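Local coordinates for microtubule-associated serine/threonine-protein kinase 3 (Homo sapiens, PDB 3KHF) that carries, beside its presumed protein-serine/threonine kinase activity, a PDZ domain that probably binds the C-terminal tails of partner proteins, at residues F17-I22 with V34-S40; D56-N62 with I85-A91. One frame throughout, in Å; residues are numbered along the deposited sequence. Where two conformers were deposited one is given.

Contact 1 (F17-I22 with V34-S40); sequences FSLRAI and VHHVVWS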
loop_
_atom_site.group_PDB
_atom_site.type_symbol
_atom_site.label_atom_id
_atom_site.label_comp_id
_atom_site.label_asym_id
_atom_site.label_seq_id
_atom_site.Cartn_x
_atom_site.Cartn_y
_atom_site.Cartn_z
ATOM N N PHE A 17 5.872 6.393 -3.148
ATOM C CA PHE A 17 5.864 4.946 -3.299
ATOM C C PHE A 17 5.015 4.531 -4.460
ATOM O O PHE A 17 4.212 5.322 -4.955
ATOM C CB PHE A 17 5.428 4.246 -2.000
ATOM C CG PHE A 17 3.981 4.431 -1.599
ATOM C CD1 PHE A 17 3.030 3.455 -1.883
ATOM C CD2 PHE A 17 3.593 5.526 -0.847
ATOM C CE1 PHE A 17 1.725 3.585 -1.456
ATOM C CE2 PHE A 17 2.296 5.665 -0.409
ATOM C CZ PHE A 17 1.349 4.679 -0.713
ATOM N N SER A 18 5.203 3.300 -4.905
ATOM C CA SER A 18 4.307 2.750 -5.910
ATOM C C SER A 18 3.591 1.544 -5.343
ATOM O O SER A 18 4.061 0.886 -4.413
ATOM C CB SER A 18 5.046 2.342 -7.170
ATOM O OG SER A 18 5.770 1.179 -6.960
ATOM N N LEU A 19 2.434 1.256 -5.908
ATOM C CA LEU A 19 1.681 0.081 -5.473
ATOM C C LEU A 19 1.010 -0.598 -6.640
ATOM O O LEU A 19 0.738 0.020 -7.676
ATOM C CB LEU A 19 0.697 0.404 -4.365
ATOM C CG LEU A 19 -0.627 1.069 -4.722
ATOM C CD1 LEU A 19 -1.515 1.101 -3.468
ATOM C CD2 LEU A 19 -0.449 2.488 -5.249
ATOM N N ARG A 20 0.793 -1.897 -6.454
ATOM C CA ARG A 20 0.041 -2.695 -7.394
ATOM C C ARG A 20 -1.206 -3.199 -6.704
ATOM O O ARG A 20 -1.205 -3.453 -5.499
ATOM C CB ARG A 20 0.824 -3.908 -7.957
ATOM C CG ARG A 20 2.068 -3.560 -8.733
ATOM C CD ARG A 20 2.758 -4.778 -9.278
ATOM N NE ARG A 20 4.026 -4.406 -9.908
ATOM C CZ ARG A 20 4.160 -4.042 -11.174
ATOM N NH1 ARG A 20 3.115 -4.058 -12.002
ATOM N NH2 ARG A 20 5.348 -3.664 -11.632
ATOM N N ALA A 21 -2.254 -3.371 -7.480
ATOM C CA ALA A 21 -3.445 -4.083 -7.058
ATOM C C ALA A 21 -3.324 -5.501 -7.553
ATOM O O ALA A 21 -3.286 -5.743 -8.757
ATOM C CB ALA A 21 -4.686 -3.419 -7.626
ATOM N N ILE A 22 -3.211 -6.454 -6.660
ATOM C CA ILE A 22 -3.059 -7.852 -7.024
ATOM C C ILE A 22 -4.423 -8.528 -6.940
ATOM O O ILE A 22 -5.054 -8.520 -5.897
ATOM C CB ILE A 22 -2.057 -8.585 -6.084
ATOM C CG1 ILE A 22 -0.721 -7.822 -5.992
ATOM C CG2 ILE A 22 -1.887 -10.042 -6.482
ATOM C CD1 ILE A 22 -0.030 -7.671 -7.335
ATOM N N VAL A 34 -9.177 -8.065 -4.331
ATOM C CA VAL A 34 -8.088 -7.175 -4.702
ATOM C C VAL A 34 -7.257 -6.807 -3.477
ATOM O O VAL A 34 -7.794 -6.368 -2.473
ATOM C CB VAL A 34 -8.622 -5.916 -5.405
ATOM C CG1 VAL A 34 -7.473 -5.059 -5.855
ATOM C CG2 VAL A 34 -9.540 -6.309 -6.610
ATOM N N HIS A 35 -5.950 -6.981 -3.587
ATOM C CA HIS A 35 -4.990 -6.670 -2.529
ATOM C C HIS A 35 -4.018 -5.599 -2.983
ATOM O O HIS A 35 -3.450 -5.690 -4.052
ATOM C CB HIS A 35 -4.179 -7.922 -2.197
ATOM C CG HIS A 35 -4.943 -8.981 -1.460
ATOM N ND1 HIS A 35 -6.063 -9.607 -1.959
ATOM C CD2 HIS A 35 -4.739 -9.506 -0.222
ATOM C CE1 HIS A 35 -6.493 -10.496 -1.065
ATOM N NE2 HIS A 35 -5.726 -10.435 -0.003
ATOM N N HIS A 36 -3.775 -4.612 -2.140
ATOM C CA HIS A 36 -2.945 -3.457 -2.490
ATOM C C HIS A 36 -1.595 -3.609 -1.835
ATOM O O HIS A 36 -1.476 -3.598 -0.614
ATOM C CB HIS A 36 -3.666 -2.197 -2.000
ATOM C CG HIS A 36 -5.069 -2.182 -2.492
ATOM N ND1 HIS A 36 -5.363 -1.830 -3.783
ATOM C CD2 HIS A 36 -6.227 -2.631 -1.950
ATOM C CE1 HIS A 36 -6.644 -2.042 -4.017
ATOM N NE2 HIS A 36 -7.195 -2.526 -2.919
ATOM N N VAL A 37 -0.562 -3.796 -2.662
ATOM C CA VAL A 37 0.773 -4.118 -2.192
ATOM C C VAL A 37 1.757 -3.057 -2.669
ATOM O O VAL A 37 1.846 -2.742 -3.848
ATOM C CB VAL A 37 1.206 -5.522 -2.668
ATOM C CG1 VAL A 37 2.621 -5.864 -2.158
ATOM C CG2 VAL A 37 0.184 -6.583 -2.231
ATOM N N VAL A 38 2.536 -2.518 -1.732
ATOM C CA VAL A 38 3.575 -1.552 -2.040
ATOM C C VAL A 38 4.675 -2.255 -2.813
ATOM O O VAL A 38 5.222 -3.264 -2.361
ATOM C CB VAL A 38 4.167 -0.943 -0.762
ATOM C CG1 VAL A 38 5.327 0.036 -1.061
ATOM C CG2 VAL A 38 3.072 -0.228 0.043
ATOM N N TRP A 39 5.011 -1.727 -3.988
ATOM C CA TRP A 39 6.019 -2.366 -4.826
ATOM C C TRP A 39 7.379 -1.706 -4.733
ATOM O O TRP A 39 8.396 -2.364 -4.946
ATOM C CB TRP A 39 5.592 -2.464 -6.306
ATOM C CG TRP A 39 5.778 -3.857 -6.855
ATOM C CD1 TRP A 39 6.835 -4.347 -7.571
ATOM C CD2 TRP A 39 4.926 -4.955 -6.601
ATOM N NE1 TRP A 39 6.654 -5.686 -7.811
ATOM C CE2 TRP A 39 5.494 -6.086 -7.211
ATOM C CE3 TRP A 39 3.741 -5.100 -5.898
ATOM C CZ2 TRP A 39 4.870 -7.331 -7.188
ATOM C CZ3 TRP A 39 3.146 -6.330 -5.846
ATOM C CH2 TRP A 39 3.701 -7.423 -6.497
ATOM N N SER A 40 7.419 -0.412 -4.427
ATOM C CA SER A 40 8.675 0.313 -4.380
ATOM C C SER A 40 8.456 1.529 -3.513
ATOM O O SER A 40 7.331 2.023 -3.401
ATOM C CB SER A 40 9.147 0.728 -5.787
ATOM O OG SER A 40 8.367 1.765 -6.315
#
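F17 meets the other strand at its CB and at one side of its ring: CB lies near the carbonyl O of S40, and the ring's CD1 comes 4.2 Å from CG2 of V38, the two side chains crossing at about a right angle. S18 makes three hydrogen bonds. Its N–H reaches S40 O, and its OG shares a 2.7 Å hydrogen bond with S40 OG; each hydroxyl sits between its own backbone N and carbonyl carbon (chi1 74° for S18, 72° for S40), which turns the two oxygens together. S18 O takes the N–H of W39, which stands above the carbonyl plane, at a beta bulge where the register slips by one before L19 pairs with V38. These antiparallel strands are the hairpin of the PDZ fold; as in other PDZ domains, strand 17-25 and helix 71-80 probably border the peptide groove, and here L19 and A21 pack against that helix. R20 exchanges two backbone hydrogen bonds with V37, and its extended side chain runs over one face of the W39 indole. CD lies 3.5 Å from the centroid of the six-membered ring, and CZ forms a cation-pi contact 4.5 Å above the five-membered ring, with the guanidinium plane almost upright on the indole. A21 CB touches V34 CG1 at 3.7 Å. I22 closes a reciprocal backbone pair with H35, while its CD1 reaches W39 CZ3 at 3.8 Å.

Contact 2 (D56-N62 with I85-A91); sequences DLITHIN and ISLRTTA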
loop_
_atom_site.group_PDB
_atom_site.type_symbol
_atom_site.label_atom_id
_atom_site.label_comp_id
_atom_site.label_asym_id
_atom_site.label_seq_id
_atom_site.Cartn_x
_atom_site.Cartn_y
_atom_site.Cartn_z
ATOM N N ASP A 56 4.878 -4.461 1.527
ATOM C CA ASP A 56 3.830 -4.232 2.510
ATOM C C ASP A 56 2.460 -4.322 1.853
ATOM O O ASP A 56 2.192 -3.646 0.846
ATOM C CB ASP A 56 3.968 -2.827 3.125
ATOM C CG ASP A 56 5.085 -2.688 4.146
ATOM O OD1 ASP A 56 5.725 -3.690 4.548
ATOM O OD2 ASP A 56 5.321 -1.532 4.592
ATOM N N LEU A 57 1.569 -5.094 2.460
ATOM C CA LEU A 57 0.156 -5.085 2.123
ATOM C C LEU A 57 -0.505 -3.950 2.883
ATOM O O LEU A 57 -0.403 -3.879 4.112
ATOM C CB LEU A 57 -0.513 -6.395 2.555
ATOM C CG LEU A 57 -2.017 -6.522 2.315
ATOM C CD1 LEU A 57 -2.328 -6.643 0.810
ATOM C CD2 LEU A 57 -2.603 -7.705 3.074
ATOM N N ILE A 58 -1.142 -3.036 2.159
ATOM C CA ILE A 58 -1.882 -1.942 2.798
ATOM C C ILE A 58 -3.293 -2.447 3.095
ATOM O O ILE A 58 -4.053 -2.765 2.194
ATOM C CB ILE A 58 -1.942 -0.682 1.903
ATOM C CG1 ILE A 58 -0.530 -0.149 1.651
ATOM C CG2 ILE A 58 -2.826 0.382 2.525
ATOM C CD1 ILE A 58 -0.417 0.970 0.621
ATOM N N THR A 59 -3.660 -2.468 4.370
ATOM C CA THR A 59 -4.981 -2.946 4.765
ATOM C C THR A 59 -5.914 -1.783 5.050
ATOM O O THR A 59 -7.131 -1.914 4.870
ATOM C CB THR A 59 -4.880 -3.877 5.995
ATOM O OG1 THR A 59 -4.350 -3.155 7.100
ATOM C CG2 THR A 59 -3.974 -5.079 5.710
ATOM N N HIS A 60 -5.370 -0.649 5.481
ATOM C CA HIS A 60 -6.207 0.488 5.870
ATOM C C HIS A 60 -5.536 1.786 5.472
ATOM O O HIS A 60 -4.314 1.914 5.561
ATOM C CB HIS A 60 -6.522 0.536 7.381
ATOM C CG HIS A 60 -7.190 -0.683 7.926
ATOM N ND1 HIS A 60 -6.555 -1.897 8.056
ATOM C CD2 HIS A 60 -8.444 -0.855 8.432
ATOM C CE1 HIS A 60 -7.395 -2.774 8.579
ATOM N NE2 HIS A 60 -8.542 -2.167 8.818
ATOM N N ILE A 61 -6.347 2.754 5.050
ATOM C CA ILE A 61 -5.895 4.094 4.722
ATOM C C ILE A 61 -6.750 5.050 5.567
ATOM O O ILE A 61 -7.988 5.061 5.450
ATOM C CB ILE A 61 -6.020 4.417 3.225
ATOM C CG1 ILE A 61 -5.106 3.499 2.411
ATOM C CG2 ILE A 61 -5.710 5.879 2.976
ATOM C CD1 ILE A 61 -5.222 3.685 0.879
ATOM N N ASN A 62 -6.114 5.827 6.438
ATOM C CA ASN A 62 -6.817 6.748 7.326
ATOM C C ASN A 62 -7.935 6.062 8.098
ATOM O O ASN A 62 -9.022 6.623 8.267
ATOM C CB ASN A 62 -7.288 7.974 6.534
ATOM C CG ASN A 62 -6.132 8.756 5.978
ATOM O OD1 ASN A 62 -5.069 8.817 6.617
ATOM N ND2 ASN A 62 -6.297 9.331 4.786
ATOM N N ILE A 85 -0.924 11.051 5.981
ATOM C CA ILE A 85 -1.744 9.851 5.721
ATOM C C ILE A 85 -1.318 8.777 6.725
ATOM O O ILE A 85 -0.135 8.706 7.100
ATOM C CB ILE A 85 -1.590 9.348 4.250
ATOM C CG1 ILE A 85 -2.599 8.252 3.885
ATOM C CG2 ILE A 85 -0.193 8.871 3.988
ATOM C CD1 ILE A 85 -2.672 7.990 2.367
ATOM N N SER A 86 -2.280 7.974 7.172
ATOM C CA SER A 86 -2.033 6.879 8.091
ATOM C C SER A 86 -2.300 5.573 7.336
ATOM O O SER A 86 -3.411 5.370 6.813
ATOM C CB SER A 86 -2.945 7.032 9.306
ATOM O OG SER A 86 -2.744 6.021 10.262
ATOM N N LEU A 87 -1.294 4.707 7.269
ATOM C CA LEU A 87 -1.418 3.434 6.581
ATOM C C LEU A 87 -1.217 2.299 7.559
ATOM O O LEU A 87 -0.162 2.245 8.209
ATOM C CB LEU A 87 -0.341 3.300 5.504
ATOM C CG LEU A 87 -0.362 4.359 4.395
ATOM C CD1 LEU A 87 0.815 4.135 3.469
ATOM C CD2 LEU A 87 -1.658 4.379 3.598
ATOM N N ARG A 88 -2.163 1.360 7.628
ATOM C CA ARG A 88 -1.942 0.095 8.301
ATOM C C ARG A 88 -1.444 -0.891 7.275
ATOM O O ARG A 88 -2.026 -1.000 6.190
ATOM C CB ARG A 88 -3.187 -0.431 8.984
ATOM C CG ARG A 88 -3.564 0.380 10.191
ATOM C CD ARG A 88 -4.762 -0.181 10.939
ATOM N NE ARG A 88 -4.571 -1.557 11.340
ATOM C CZ ARG A 88 -5.554 -2.386 11.690
ATOM N NH1 ARG A 88 -6.821 -1.974 11.710
ATOM N NH2 ARG A 88 -5.266 -3.637 12.021
ATOM N N THR A 89 -0.363 -1.579 7.601
ATOM C CA THR A 89 0.275 -2.513 6.698
ATOM C C THR A 89 0.680 -3.803 7.375
ATOM O O THR A 89 0.882 -3.851 8.601
ATOM C CB THR A 89 1.558 -1.932 6.093
ATOM O OG1 THR A 89 2.575 -1.826 7.098
ATOM C CG2 THR A 89 1.300 -0.564 5.493
ATOM N N THR A 90 0.870 -4.839 6.568
ATOM C CA THR A 90 1.366 -6.113 7.043
ATOM C C THR A 90 2.310 -6.714 5.990
ATOM O O THR A 90 2.043 -6.630 4.803
ATOM C CB THR A 90 0.178 -7.011 7.442
ATOM O OG1 THR A 90 0.668 -8.157 8.137
ATOM C CG2 THR A 90 -0.649 -7.384 6.252
ATOM N N ALA A 91 3.409 -7.317 6.438
ATOM C CA ALA A 91 4.386 -7.941 5.543
ATOM C C ALA A 91 4.804 -9.287 6.119
ATOM O O ALA A 91 4.868 -9.460 7.325
ATOM C CB ALA A 91 5.601 -7.065 5.399
HETATM O O HOH W 1 4.127 -4.027 7.157
#
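The carbonyl O of R88 takes the backbone N–H of T59 at 2.9 Å and, more weakly, that of H60. T59 and H60 thus face R88 together in a classic beta bulge, which shifts the register of two antiparallel strands in the antiparallel sheet of the PDZ fold. T59 OG1 also lies close to R88 CB and bonds to ND1 of H60 at 2.7 Å. That hydroxyl meets the imidazole at its edge, in the ring plane, and helps fix the ring's rotation.

One face of the same imidazole carries the guanidinium of R88, stacked flat with the planes 13° apart and the centres separated by 4.0 Å. Both side chains run the same way from their strands; a bend at chi3 of R88 (56°) folds the guanidinium back over the ring, bringing NH1 to 3.3 Å from H60 CE1. Their contact is one of stacking, as NH1 and NE2 are poorly aligned for a hydrogen bond. On the face that carries I58 and L87, I61 packs through CG1 against CD2 of L87; its CG2 meets CD1 of I85, and its side chain continues onto V74 and L78 of helix 71-80.

N62 ends the pairing with two bonds: its N–H points to S86 O in the carbonyl plane, while its OD1 accepts S86 N at 3.0 Å. At the other end L57 and T90 exchange backbone bonds, and L57 CD2 lies beside T90 CG2. D56 directs OD2 to the backbone N of R53; its OD1 receives a weak bond from a water that is 2.7 Å from T89 OG1.

In the fold
The centres of contacts 1 and 2 lie 11 Å apart in one antiparallel sheet and follow each other along the chain, the hairpin of contact 1 being complete before strand 57-61 begins. Strands 32-41 and 57-61 are neighbours and join the two directly: V38 N probably bonds to D56 O, I58 N to H36 O, and V38 CG2 packs on I58 CD1. The order across the sheet is 17-25, 32-41, 57-61, 84-90, with strand 6-9 next to the last. Helix 71-80, which falls between the two segments of contact 2 along the chain, packs against residues of both contacts, consistent with a compact PDZ domain whose peptide groove would probably run between strand 17-25 and helix 71-80.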